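Local coordinates for protein AT-less polyketide synthase (Streptomyces platensis subsp. rosaceus, PDB 4TKT) that probably catalyses decarboxylative condensation as a ketosynthase domain, elongating the polyketide chain in isomigrastatin biosynthesis on an assembly line without built-in acyltransferases, at residues Ala109-Gly114 with Val265-Arg270; Gly16-Ala21 with Gly360-Ala365; Pro78-Ile83 with Ser170-Ala175. All blocks are in the same frame, centred on the assembly; numbering follows the deposited sequence.

Contact 1 of 3, residues Ala109-Gly114 with Val265-Arg270; sequences AGYSRG and VADGDR
Tyr-111 and Asp-269 meet because each holds its CG anti to the carbonyl carbon, beside its own backbone N (chi1 -84° and -64°), and the two side chains then run into each other at about a right angle. The phenol OH of Tyr-111 donates a hydrogen bond to OD1 of Asp-269; the modelled 2.4 Å between OH and OD1 is very short, and its exact value is doubtful. OD1 lies at the edge of the ring, near its plane, while the carboxylate is turned 79° from the ring. Asp-267 adds a looser touch, its CB 3.9 Å from Tyr-111 OH. Both segments begin at a helix end: Gly-110 closes helix 93-109 and Gly-268 closes helix 261-266, each with the positive phi of a Schellman motif, and the second exit leads on to strand 273-282 of the central sheet of this thiolase-like fold. Arg-259 forms salt bridges with OD2 of both aspartates, Lys-599 with OD1 of Asp-269, and Arg-123 with OD1 of Asp-267. This cluster of cations is likely to keep the two carboxylates ionised despite the buried setting of Asp-269. A second, water-mediated link between backbone atoms runs beside the first: one water bridges Ala-109 O and Arg-270 N, 2.7 Å from each, accepting from the amide.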
ATOM      1  N   ALA A 109      -9.133   0.443  -6.545  1.00 36.33           N
ATOM      2  CA  ALA A 109      -9.949   1.647  -6.635  1.00 34.71           C
ATOM      3  C   ALA A 109     -11.089   1.472  -7.632  1.00 39.69           C
ATOM      4  O   ALA A 109     -12.064   2.222  -7.611  1.00 41.84           O
ATOM      5  CB  ALA A 109      -9.092   2.841  -7.020  1.00 32.19           C
ATOM      6  N   GLY A 110     -10.965   0.479  -8.506  1.00 37.54           N
ATOM      7  CA  GLY A 110     -11.972   0.240  -9.520  1.00 36.42           C
ATOM      8  C   GLY A 110     -11.810   1.187 -10.689  1.00 36.15           C
ATOM      9  O   GLY A 110     -12.790   1.664 -11.260  1.00 42.23           O
ATOM     10  N   TYR A 111     -10.563   1.462 -11.046  1.00 36.50           N
ATOM     11  CA  TYR A 111     -10.267   2.342 -12.168  1.00 36.72           C
ATOM     12  C   TYR A 111      -9.305   1.709 -13.157  1.00 38.06           C
ATOM     13  O   TYR A 111      -8.287   1.138 -12.772  1.00 41.53           O
ATOM     14  CB  TYR A 111      -9.674   3.662 -11.675  1.00 33.35           C
ATOM     15  CG  TYR A 111     -10.700   4.681 -11.247  1.00 34.40           C
ATOM     16  CD1 TYR A 111     -11.337   5.486 -12.182  1.00 35.38           C
ATOM     17  CD2 TYR A 111     -11.026   4.845  -9.908  1.00 34.53           C
ATOM     18  CE1 TYR A 111     -12.273   6.421 -11.795  1.00 36.46           C
ATOM     19  CE2 TYR A 111     -11.961   5.778  -9.511  1.00 35.60           C
ATOM     20  CZ  TYR A 111     -12.582   6.563 -10.459  1.00 38.16           C
ATOM     21  OH  TYR A 111     -13.515   7.493 -10.067  1.00 38.22           O
ATOM     22  N   SER A 112      -9.635   1.810 -14.437  1.00 39.26           N
ATOM     23  CA  SER A 112      -8.663   1.531 -15.480  1.00 34.08           C
ATOM     24  C   SER A 112      -7.828   2.789 -15.680  1.00 37.46           C
ATOM     25  O   SER A 112      -8.195   3.859 -15.191  1.00 35.81           O
ATOM     26  CB  SER A 112      -9.348   1.118 -16.780  1.00 35.00           C
ATOM     27  OG  SER A 112     -10.137   2.176 -17.295  1.00 39.60           O
ATOM     28  N   ARG A 113      -6.710   2.660 -16.385  1.00 43.29           N
ATOM     29  CA  ARG A 113      -5.849   3.802 -16.676  1.00 31.01           C
ATOM     30  C   ARG A 113      -6.623   4.933 -17.346  1.00 32.08           C
ATOM     31  O   ARG A 113      -6.585   6.076 -16.890  1.00 33.39           O
ATOM     32  CB  ARG A 113      -4.679   3.375 -17.563  1.00 30.36           C
ATOM     33  CG  ARG A 113      -3.408   3.050 -16.803  1.00 38.52           C
ATOM     34  CD  ARG A 113      -2.881   1.681 -17.178  1.00 41.50           C
ATOM     35  NE  ARG A 113      -2.856   1.485 -18.622  1.00 42.11           N
ATOM     36  CZ  ARG A 113      -2.751   0.298 -19.205  1.00 53.15           C
ATOM     37  NH1 ARG A 113      -2.664  -0.799 -18.462  1.00 52.54           N
ATOM     38  NH2 ARG A 113      -2.742   0.203 -20.528  1.00 60.21           N
ATOM     39  N   GLY A 114      -7.334   4.604 -18.420  1.00 33.34           N
ATOM     40  CA  GLY A 114      -8.083   5.592 -19.175  1.00 34.58           C
ATOM     41  C   GLY A 114      -9.176   6.257 -18.367  1.00 47.04           C
ATOM     42  O   GLY A 114      -9.362   7.472 -18.435  1.00 51.68           O
ATOM     43  N   VAL A 265     -16.803  11.425  -3.896  1.00 46.94           N
ATOM     44  CA  VAL A 265     -18.216  11.240  -3.591  1.00 47.74           C
ATOM     45  C   VAL A 265     -19.069  11.391  -4.849  1.00 50.11           C
ATOM     46  O   VAL A 265     -19.970  10.590  -5.096  1.00 49.29           O
ATOM     47  CB  VAL A 265     -18.694  12.235  -2.512  1.00 45.64           C
ATOM     48  CG1 VAL A 265     -20.208  12.250  -2.424  1.00 44.25           C
ATOM     49  CG2 VAL A 265     -18.085  11.881  -1.164  1.00 41.46           C
ATOM     50  N   ALA A 266     -18.762  12.406  -5.650  1.00 54.62           N
ATOM     51  CA  ALA A 266     -19.519  12.680  -6.871  1.00 42.53           C
ATOM     52  C   ALA A 266     -19.347  11.584  -7.921  1.00 45.59           C
ATOM     53  O   ALA A 266     -20.221  11.383  -8.766  1.00 52.78           O
ATOM     54  CB  ALA A 266     -19.111  14.025  -7.452  1.00 42.50           C
ATOM     55  N   ASP A 267     -18.220  10.882  -7.865  1.00 45.43           N
ATOM     56  CA  ASP A 267     -17.896   9.865  -8.861  1.00 47.26           C
ATOM     57  C   ASP A 267     -18.226   8.459  -8.377  1.00 46.19           C
ATOM     58  O   ASP A 267     -17.947   7.477  -9.064  1.00 56.00           O
ATOM     59  CB  ASP A 267     -16.417   9.952  -9.244  1.00 43.80           C
ATOM     60  CG  ASP A 267     -16.120  11.135 -10.144  1.00 53.10           C
ATOM     61  OD1 ASP A 267     -16.944  12.072 -10.173  1.00 53.70           O
ATOM     62  OD2 ASP A 267     -15.068  11.129 -10.819  1.00 42.19           O
ATOM     63  N   GLY A 268     -18.818   8.367  -7.191  1.00 46.85           N
ATOM     64  CA  GLY A 268     -19.214   7.089  -6.631  1.00 47.76           C
ATOM     65  C   GLY A 268     -18.045   6.172  -6.325  1.00 46.82           C
ATOM     66  O   GLY A 268     -18.175   4.949  -6.391  1.00 47.52           O
ATOM     67  N   ASP A 269     -16.902   6.763  -5.989  1.00 45.33           N
ATOM     68  CA  ASP A 269     -15.710   5.988  -5.654  1.00 44.37           C
ATOM     69  C   ASP A 269     -15.849   5.301  -4.305  1.00 44.85           C
ATOM     70  O   ASP A 269     -16.640   5.720  -3.462  1.00 51.49           O
ATOM     71  CB  ASP A 269     -14.464   6.879  -5.632  1.00 42.71           C
ATOM     72  CG  ASP A 269     -14.133   7.463  -6.985  1.00 57.69           C
ATOM     73  OD1 ASP A 269     -14.590   6.906  -8.005  1.00 61.77           O
ATOM     74  OD2 ASP A 269     -13.405   8.477  -7.029  1.00 53.02           O
ATOM     75  N   ARG A 270     -15.075   4.239  -4.110  1.00 44.52           N
ATOM     76  CA  ARG A 270     -14.897   3.673  -2.784  1.00 44.68           C
ATOM     77  C   ARG A 270     -14.122   4.679  -1.954  1.00 47.99           C
ATOM     78  O   ARG A 270     -13.279   5.400  -2.480  1.00 50.77           O
ATOM     79  CB  ARG A 270     -14.149   2.342  -2.840  1.00 44.57           C
ATOM     80  CG  ARG A 270     -14.805   1.294  -3.703  1.00 51.84           C
ATOM     81  CD  ARG A 270     -13.947   0.045  -3.789  1.00 55.84           C
ATOM     82  NE  ARG A 270     -13.687  -0.534  -2.474  1.00 56.42           N
ATOM     83  CZ  ARG A 270     -12.479  -0.872  -2.036  1.00 55.71           C
ATOM     84  NH1 ARG A 270     -11.418  -0.690  -2.807  1.00 52.32           N
ATOM     85  NH2 ARG A 270     -12.331  -1.396  -0.826  1.00 58.90           N
TER
HETATM   86  O   HOH W   1     -12.751   3.823  -5.493  1.00 34.70           O

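Contact 2 of 3, residues Gly16-Ala21 with Gly360-Ala365; sequences GRYPGA and GHLESA
Tyr-18 O accepts the shortest polar bond here, from Ala-21 N at 2.7 Å, and Tyr-18 N returns one of 2.8 Å to Ala-21 O, pinning a type II turn at the end of strand 9-17. Gly-20 supplies its positive phi. Held this way, Tyr-18 and Pro-19 offer an apolar surface to Leu-362, whose two methyls divide the work: CD2 approaches the tyrosine ring obliquely, 3.7 Å from Tyr-18 CD1, and CD1 sits 4.3 Å from Pro-19 CD. With CG anti to the carbonyl carbon, beside the backbone N (chi1 -59°), Tyr-18 carries its ring toward Leu-362, and the side chains cross at about a right angle. Leu-362 belongs to the Gly-His-Leu-Glu sequence found in ketosynthases, between helices 356-359 and 366-380. Its neighbour His-361 touches Cys-186 and meets the ring of His-321, consistent with the Cys-His-His active site of the family, so Leu-362 packs a probable active-site loop against the end of strand 9-17. Leu-362 O receives Ala-365 N at 3.0 Å, which fixes the bend into helix 366-380. That helix also packs on Tyr-18. Over one face of the tyrosine ring, toward its rim, lies Gly-16 C.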
ATOM      1  N   GLY A  16      -0.976  -3.090  -0.794  1.00 28.35           N
ATOM      2  CA  GLY A  16       0.087  -3.285   0.171  1.00 30.72           C
ATOM      3  C   GLY A  16       0.713  -4.660   0.086  1.00 34.41           C
ATOM      4  O   GLY A  16       0.017  -5.664  -0.059  1.00 39.94           O
ATOM      5  N   ARG A  17       2.037  -4.699   0.172  1.00 26.79           N
ATOM      6  CA  ARG A  17       2.782  -5.949   0.160  1.00 33.20           C
ATOM      7  C   ARG A  17       3.826  -5.911   1.269  1.00 35.28           C
ATOM      8  O   ARG A  17       4.860  -5.256   1.145  1.00 32.32           O
ATOM      9  CB  ARG A  17       3.434  -6.176  -1.202  1.00 26.87           C
ATOM     10  CG  ARG A  17       4.143  -7.507  -1.348  1.00 27.52           C
ATOM     11  CD  ARG A  17       4.659  -7.683  -2.767  1.00 27.53           C
ATOM     12  NE  ARG A  17       5.506  -8.862  -2.907  1.00 28.19           N
ATOM     13  CZ  ARG A  17       6.083  -9.230  -4.045  1.00 35.82           C
ATOM     14  NH1 ARG A  17       5.901  -8.509  -5.143  1.00 37.68           N
ATOM     15  NH2 ARG A  17       6.841 -10.318  -4.087  1.00 38.25           N
ATOM     16  N   TYR A  18       3.540  -6.622   2.354  1.00 33.55           N
ATOM     17  CA  TYR A  18       4.295  -6.491   3.593  1.00 29.44           C
ATOM     18  C   TYR A  18       4.781  -7.862   4.065  1.00 31.70           C
ATOM     19  O   TYR A  18       4.294  -8.881   3.577  1.00 33.75           O
ATOM     20  CB  TYR A  18       3.415  -5.795   4.640  1.00 27.34           C
ATOM     21  CG  TYR A  18       2.976  -4.423   4.176  1.00 33.32           C
ATOM     22  CD1 TYR A  18       3.894  -3.538   3.627  1.00 35.90           C
ATOM     23  CD2 TYR A  18       1.646  -4.027   4.245  1.00 27.36           C
ATOM     24  CE1 TYR A  18       3.512  -2.290   3.181  1.00 31.83           C
ATOM     25  CE2 TYR A  18       1.251  -2.774   3.798  1.00 28.23           C
ATOM     26  CZ  TYR A  18       2.193  -1.910   3.268  1.00 28.33           C
ATOM     27  OH  TYR A  18       1.830  -0.661   2.815  1.00 25.17           O
ATOM     28  N   PRO A  19       5.761  -7.895   4.989  1.00 30.12           N
ATOM     29  CA  PRO A  19       6.306  -9.177   5.452  1.00 32.12           C
ATOM     30  C   PRO A  19       5.234 -10.132   5.961  1.00 30.47           C
ATOM     31  O   PRO A  19       4.477  -9.790   6.869  1.00 35.51           O
ATOM     32  CB  PRO A  19       7.245  -8.766   6.590  1.00 31.61           C
ATOM     33  CG  PRO A  19       7.671  -7.393   6.230  1.00 26.85           C
ATOM     34  CD  PRO A  19       6.457  -6.758   5.617  1.00 30.56           C
ATOM     35  N   GLY A  20       5.172 -11.318   5.365  1.00 38.49           N
ATOM     36  CA  GLY A  20       4.181 -12.313   5.735  1.00 33.33           C
ATOM     37  C   GLY A  20       2.793 -11.976   5.224  1.00 36.65           C
ATOM     38  O   GLY A  20       1.816 -12.624   5.596  1.00 35.34           O
ATOM     39  N   ALA A  21       2.707 -10.968   4.360  1.00 38.87           N
ATOM     40  CA  ALA A  21       1.420 -10.497   3.866  1.00 32.63           C
ATOM     41  C   ALA A  21       1.504  -9.994   2.428  1.00 36.89           C
ATOM     42  O   ALA A  21       1.774  -8.816   2.190  1.00 36.47           O
ATOM     43  CB  ALA A  21       0.887  -9.408   4.767  1.00 32.26           C
ATOM     44  N   GLY A 360       8.436  -5.271  11.499  1.00 29.35           N
ATOM     45  CA  GLY A 360       9.739  -4.637  11.566  1.00 28.35           C
ATOM     46  C   GLY A 360       9.730  -3.211  11.053  1.00 34.72           C
ATOM     47  O   GLY A 360       8.674  -2.643  10.771  1.00 35.27           O
ATOM     48  N   HIS A 361      10.921  -2.633  10.928  1.00 26.46           N
ATOM     49  CA  HIS A 361      11.074  -1.245  10.510  1.00 25.61           C
ATOM     50  C   HIS A 361      11.229  -1.148   8.993  1.00 32.55           C
ATOM     51  O   HIS A 361      12.307  -1.399   8.448  1.00 30.10           O
ATOM     52  CB  HIS A 361      12.278  -0.615  11.219  1.00 30.85           C
ATOM     53  CG  HIS A 361      12.405   0.863  11.014  1.00 35.33           C
ATOM     54  ND1 HIS A 361      11.447   1.615  10.368  1.00 38.50           N
ATOM     55  CD2 HIS A 361      13.381   1.730  11.372  1.00 33.42           C
ATOM     56  CE1 HIS A 361      11.827   2.878  10.337  1.00 36.78           C
ATOM     57  NE2 HIS A 361      12.999   2.976  10.939  1.00 33.41           N
ATOM     58  N   LEU A 362      10.147  -0.777   8.316  1.00 30.28           N
ATOM     59  CA  LEU A 362      10.136  -0.734   6.857  1.00 27.88           C
ATOM     60  C   LEU A 362      10.784   0.533   6.318  1.00 29.66           C
ATOM     61  O   LEU A 362      10.807   0.757   5.108  1.00 30.95           O
ATOM     62  CB  LEU A 362       8.705  -0.856   6.326  1.00 25.46           C
ATOM     63  CG  LEU A 362       8.254  -2.271   5.948  1.00 26.53           C
ATOM     64  CD1 LEU A 362       8.407  -3.227   7.121  1.00 25.77           C
ATOM     65  CD2 LEU A 362       6.817  -2.266   5.446  1.00 25.54           C
ATOM     66  N   GLU A 363      11.305   1.356   7.223  1.00 22.58           N
ATOM     67  CA  GLU A 363      12.044   2.558   6.852  1.00 27.37           C
ATOM     68  C   GLU A 363      11.250   3.469   5.912  1.00 28.97           C
ATOM     69  O   GLU A 363      10.226   4.026   6.305  1.00 30.65           O
ATOM     70  CB  GLU A 363      13.390   2.164   6.234  1.00 26.08           C
ATOM     71  CG  GLU A 363      14.438   1.825   7.293  1.00 43.01           C
ATOM     72  CD  GLU A 363      15.523   0.889   6.798  1.00 52.59           C
ATOM     73  OE1 GLU A 363      15.234   0.035   5.933  1.00 56.30           O
ATOM     74  OE2 GLU A 363      16.670   1.004   7.285  1.00 55.39           O
ATOM     75  N   SER A 364      11.709   3.616   4.673  1.00 27.90           N
ATOM     76  CA  SER A 364      11.061   4.530   3.732  1.00 27.88           C
ATOM     77  C   SER A 364       9.618   4.127   3.415  1.00 34.15           C
ATOM     78  O   SER A 364       8.853   4.923   2.872  1.00 37.20           O
ATOM     79  CB  SER A 364      11.871   4.626   2.439  1.00 24.03           C
ATOM     80  OG  SER A 364      12.112   3.347   1.882  1.00 29.55           O
ATOM     81  N   ALA A 365       9.249   2.898   3.762  1.00 30.47           N
ATOM     82  CA  ALA A 365       7.892   2.409   3.537  1.00 31.01           C
ATOM     83  C   ALA A 365       7.136   2.200   4.849  1.00 36.30           C
ATOM     84  O   ALA A 365       6.031   1.662   4.852  1.00 36.34           O
ATOM     85  CB  ALA A 365       7.927   1.113   2.742  1.00 22.28           C
TER

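Contact 3 of 3, residues Pro78-Ile83 with Ser170-Ala175; sequences PLFFGI and SYFLDA
This is an aromatic contact toward the outside of the ketosynthase fold, joining the loop between strand 75-76 and helix 85-89 to the last turn of helix 163-173. Phe-81 directs its edge at the face of Phe-172 in an edge-to-face (T-shaped) stack, the ring centroids 4.9 Å apart and the planes inclined by 65°. Phe-81 CD1 stands over the centre of the Phe-172 ring, with Phe-172 CE1 its nearest atom at 3.6 Å. Phe-172 gets there by holding CG anti to its backbone N (chi1 169°), which throws the ring out from the helix. Phe-80 joins from another direction, its CE2 4.1 Å from Phe-172 CZ, and its CD2 lies above the centre of the Phe-81 ring. Replacing Phe-172 by alanine would probably leave the edge of Phe-81 without its aromatic face and open a gap between loop and helix. The loop is shaped by Pro-78 O, which accepts from Ile-83 N (2.8 Å) and Phe-81 N (3.0 Å) on opposite faces of its plane, while a Schellman motif at Asp-174 ends the helix. Beyond the pair, Phe-80 meets Tyr-605 and Phe-607 of the C-terminal tail, and Leu-99 of helix 93-109 packs on Phe-172.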
ATOM      1  N   PRO A  78       7.471  -8.244 -16.866  1.00 27.75           N
ATOM      2  CA  PRO A  78       7.909  -7.143 -17.735  1.00 25.59           C
ATOM      3  C   PRO A  78       7.035  -6.938 -18.979  1.00 31.03           C
ATOM      4  O   PRO A  78       6.778  -5.794 -19.356  1.00 29.09           O
ATOM      5  CB  PRO A  78       9.329  -7.558 -18.134  1.00 26.88           C
ATOM      6  CG  PRO A  78       9.361  -9.037 -17.957  1.00 31.10           C
ATOM      7  CD  PRO A  78       8.483  -9.311 -16.779  1.00 26.17           C
ATOM      8  N   LEU A  79       6.586  -8.023 -19.603  1.00 27.39           N
ATOM      9  CA  LEU A  79       5.761  -7.921 -20.806  1.00 33.59           C
ATOM     10  C   LEU A  79       4.456  -7.189 -20.519  1.00 35.79           C
ATOM     11  O   LEU A  79       3.934  -6.466 -21.369  1.00 42.77           O
ATOM     12  CB  LEU A  79       5.472  -9.307 -21.381  1.00 29.49           C
ATOM     13  CG  LEU A  79       6.339  -9.751 -22.560  1.00 34.36           C
ATOM     14  CD1 LEU A  79       7.786  -9.347 -22.360  1.00 33.64           C
ATOM     15  CD2 LEU A  79       6.233 -11.252 -22.744  1.00 32.95           C
ATOM     16  N   PHE A  80       3.936  -7.382 -19.313  1.00 28.07           N
ATOM     17  CA  PHE A  80       2.725  -6.702 -18.885  1.00 28.18           C
ATOM     18  C   PHE A  80       2.917  -5.187 -18.913  1.00 31.90           C
ATOM     19  O   PHE A  80       2.002  -4.445 -19.268  1.00 31.85           O
ATOM     20  CB  PHE A  80       2.327  -7.166 -17.483  1.00 27.99           C
ATOM     21  CG  PHE A  80       1.055  -6.556 -16.977  1.00 32.67           C
ATOM     22  CD1 PHE A  80      -0.162  -7.169 -17.212  1.00 39.35           C
ATOM     23  CD2 PHE A  80       1.074  -5.373 -16.257  1.00 34.67           C
ATOM     24  CE1 PHE A  80      -1.335  -6.613 -16.744  1.00 35.71           C
ATOM     25  CE2 PHE A  80      -0.096  -4.810 -15.788  1.00 31.74           C
ATOM     26  CZ  PHE A  80      -1.302  -5.431 -16.032  1.00 32.93           C
ATOM     27  N   PHE A  81       4.117  -4.736 -18.553  1.00 33.73           N
ATOM     28  CA  PHE A  81       4.402  -3.308 -18.452  1.00 28.91           C
ATOM     29  C   PHE A  81       5.144  -2.757 -19.665  1.00 33.95           C
ATOM     30  O   PHE A  81       5.624  -1.624 -19.643  1.00 41.10           O
ATOM     31  CB  PHE A  81       5.211  -3.018 -17.184  1.00 32.63           C
ATOM     32  CG  PHE A  81       4.483  -3.352 -15.917  1.00 24.61           C
ATOM     33  CD1 PHE A  81       3.540  -2.483 -15.398  1.00 24.60           C
ATOM     34  CD2 PHE A  81       4.740  -4.536 -15.248  1.00 24.68           C
ATOM     35  CE1 PHE A  81       2.865  -2.788 -14.233  1.00 24.66           C
ATOM     36  CE2 PHE A  81       4.066  -4.849 -14.082  1.00 27.93           C
ATOM     37  CZ  PHE A  81       3.128  -3.974 -13.572  1.00 24.74           C
ATOM     38  N   GLY A  82       5.238  -3.556 -20.721  1.00 34.51           N
ATOM     39  CA  GLY A  82       5.902  -3.125 -21.937  1.00 35.88           C
ATOM     40  C   GLY A  82       7.387  -2.901 -21.730  1.00 37.24           C
ATOM     41  O   GLY A  82       8.003  -2.071 -22.397  1.00 39.85           O
ATOM     42  N   ILE A  83       7.961  -3.644 -20.792  1.00 32.30           N
ATOM     43  CA  ILE A  83       9.391  -3.577 -20.528  1.00 34.96           C
ATOM     44  C   ILE A  83      10.066  -4.835 -21.053  1.00 35.25           C
ATOM     45  O   ILE A  83       9.568  -5.939 -20.849  1.00 43.92           O
ATOM     46  CB  ILE A  83       9.676  -3.419 -19.025  1.00 30.24           C
ATOM     47  CG1 ILE A  83       9.111  -2.092 -18.515  1.00 29.71           C
ATOM     48  CG2 ILE A  83      11.166  -3.509 -18.745  1.00 23.93           C
ATOM     49  CD1 ILE A  83       9.175  -1.936 -17.007  1.00 23.00           C
ATOM     50  N   SER A 170       4.475   6.770 -13.748  1.00 22.82           N
ATOM     51  CA  SER A 170       3.888   7.848 -14.540  1.00 25.25           C
ATOM     52  C   SER A 170       3.904   7.510 -16.024  1.00 27.45           C
ATOM     53  O   SER A 170       2.921   7.730 -16.732  1.00 26.13           O
ATOM     54  CB  SER A 170       4.635   9.160 -14.300  1.00 20.84           C
ATOM     55  OG  SER A 170       4.564   9.544 -12.940  1.00 23.32           O
ATOM     56  N   TYR A 171       5.030   6.975 -16.484  1.00 24.21           N
ATOM     57  CA  TYR A 171       5.175   6.568 -17.874  1.00 20.98           C
ATOM     58  C   TYR A 171       4.164   5.479 -18.224  1.00 30.10           C
ATOM     59  O   TYR A 171       3.479   5.555 -19.246  1.00 33.22           O
ATOM     60  CB  TYR A 171       6.600   6.080 -18.138  1.00 20.66           C
ATOM     61  CG  TYR A 171       6.843   5.636 -19.562  1.00 24.36           C
ATOM     62  CD1 TYR A 171       7.010   6.567 -20.579  1.00 22.45           C
ATOM     63  CD2 TYR A 171       6.906   4.289 -19.890  1.00 24.62           C
ATOM     64  CE1 TYR A 171       7.230   6.170 -21.884  1.00 29.79           C
ATOM     65  CE2 TYR A 171       7.129   3.880 -21.192  1.00 26.50           C
ATOM     66  CZ  TYR A 171       7.290   4.826 -22.184  1.00 32.78           C
ATOM     67  OH  TYR A 171       7.511   4.432 -23.482  1.00 37.53           O
ATOM     68  N   PHE A 172       4.063   4.477 -17.358  1.00 26.88           N
ATOM     69  CA  PHE A 172       3.170   3.350 -17.587  1.00 21.18           C
ATOM     70  C   PHE A 172       1.703   3.764 -17.571  1.00 26.63           C
ATOM     71  O   PHE A 172       0.913   3.310 -18.399  1.00 29.96           O
ATOM     72  CB  PHE A 172       3.413   2.265 -16.538  1.00 24.23           C
ATOM     73  CG  PHE A 172       2.366   1.194 -16.527  1.00 29.77           C
ATOM     74  CD1 PHE A 172       2.283   0.279 -17.564  1.00 28.71           C
ATOM     75  CD2 PHE A 172       1.463   1.101 -15.482  1.00 32.53           C
ATOM     76  CE1 PHE A 172       1.316  -0.709 -17.560  1.00 33.02           C
ATOM     77  CE2 PHE A 172       0.495   0.114 -15.469  1.00 36.18           C
ATOM     78  CZ  PHE A 172       0.421  -0.793 -16.509  1.00 35.43           C
ATOM     79  N   LEU A 173       1.348   4.624 -16.622  1.00 24.38           N
ATOM     80  CA  LEU A 173      -0.030   5.075 -16.458  1.00 29.14           C
ATOM     81  C   LEU A 173      -0.423   6.133 -17.477  1.00 34.13           C
ATOM     82  O   LEU A 173      -1.585   6.538 -17.532  1.00 29.65           O
ATOM     83  CB  LEU A 173      -0.242   5.642 -15.053  1.00 28.99           C
ATOM     84  CG  LEU A 173      -0.151   4.697 -13.859  1.00 30.18           C
ATOM     85  CD1 LEU A 173      -0.413   5.465 -12.575  1.00 25.88           C
ATOM     86  CD2 LEU A 173      -1.144   3.565 -14.022  1.00 27.52           C
ATOM     87  N   ASP A 174       0.550   6.579 -18.270  1.00 28.25           N
ATOM     88  CA  ASP A 174       0.386   7.758 -19.113  1.00 23.34           C
ATOM     89  C   ASP A 174      -0.122   8.916 -18.255  1.00 27.64           C
ATOM     90  O   ASP A 174      -1.079   9.600 -18.613  1.00 31.91           O
ATOM     91  CB  ASP A 174      -0.566   7.480 -20.279  1.00 27.09           C
ATOM     92  CG  ASP A 174      -0.535   8.573 -21.333  1.00 43.86           C
ATOM     93  OD1 ASP A 174       0.437   9.359 -21.350  1.00 45.68           O
ATOM     94  OD2 ASP A 174      -1.482   8.644 -22.144  1.00 51.77           O
ATOM     95  N   ALA A 175       0.522   9.113 -17.109  1.00 24.50           N
ATOM     96  CA  ALA A 175       0.145  10.175 -16.182  1.00 23.70           C
ATOM     97  C   ALA A 175       0.852  11.478 -16.535  1.00 26.59           C
ATOM     98  O   ALA A 175       2.024  11.474 -16.911  1.00 34.47           O
ATOM     99  CB  ALA A 175       0.464   9.767 -14.756  1.00 22.71           C
TER

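In the fold
The three contacts illustrate how chemistry varies with position in one fold. Contact 2 lies deepest, about 9 Å from the chain centre to its own, and is apolar across its segments, joining the end of a central strand to the probable active-site loop. Contacts 1 and 3 lie farther out, about 17 and 19 Å from that centre; the former is a buried phenol-carboxylate bond amid outside salt bridges, the latter a partly buried aromatic cluster. These two share surroundings: they cross along the chain and touch where Arg-113 CG packs 3.6 Å from Leu-173 CD2. Both border helices 93-109 and 113-121 and receive residues from the C-terminal tail. Contact 2 touches neither, although its chain loop encloses both.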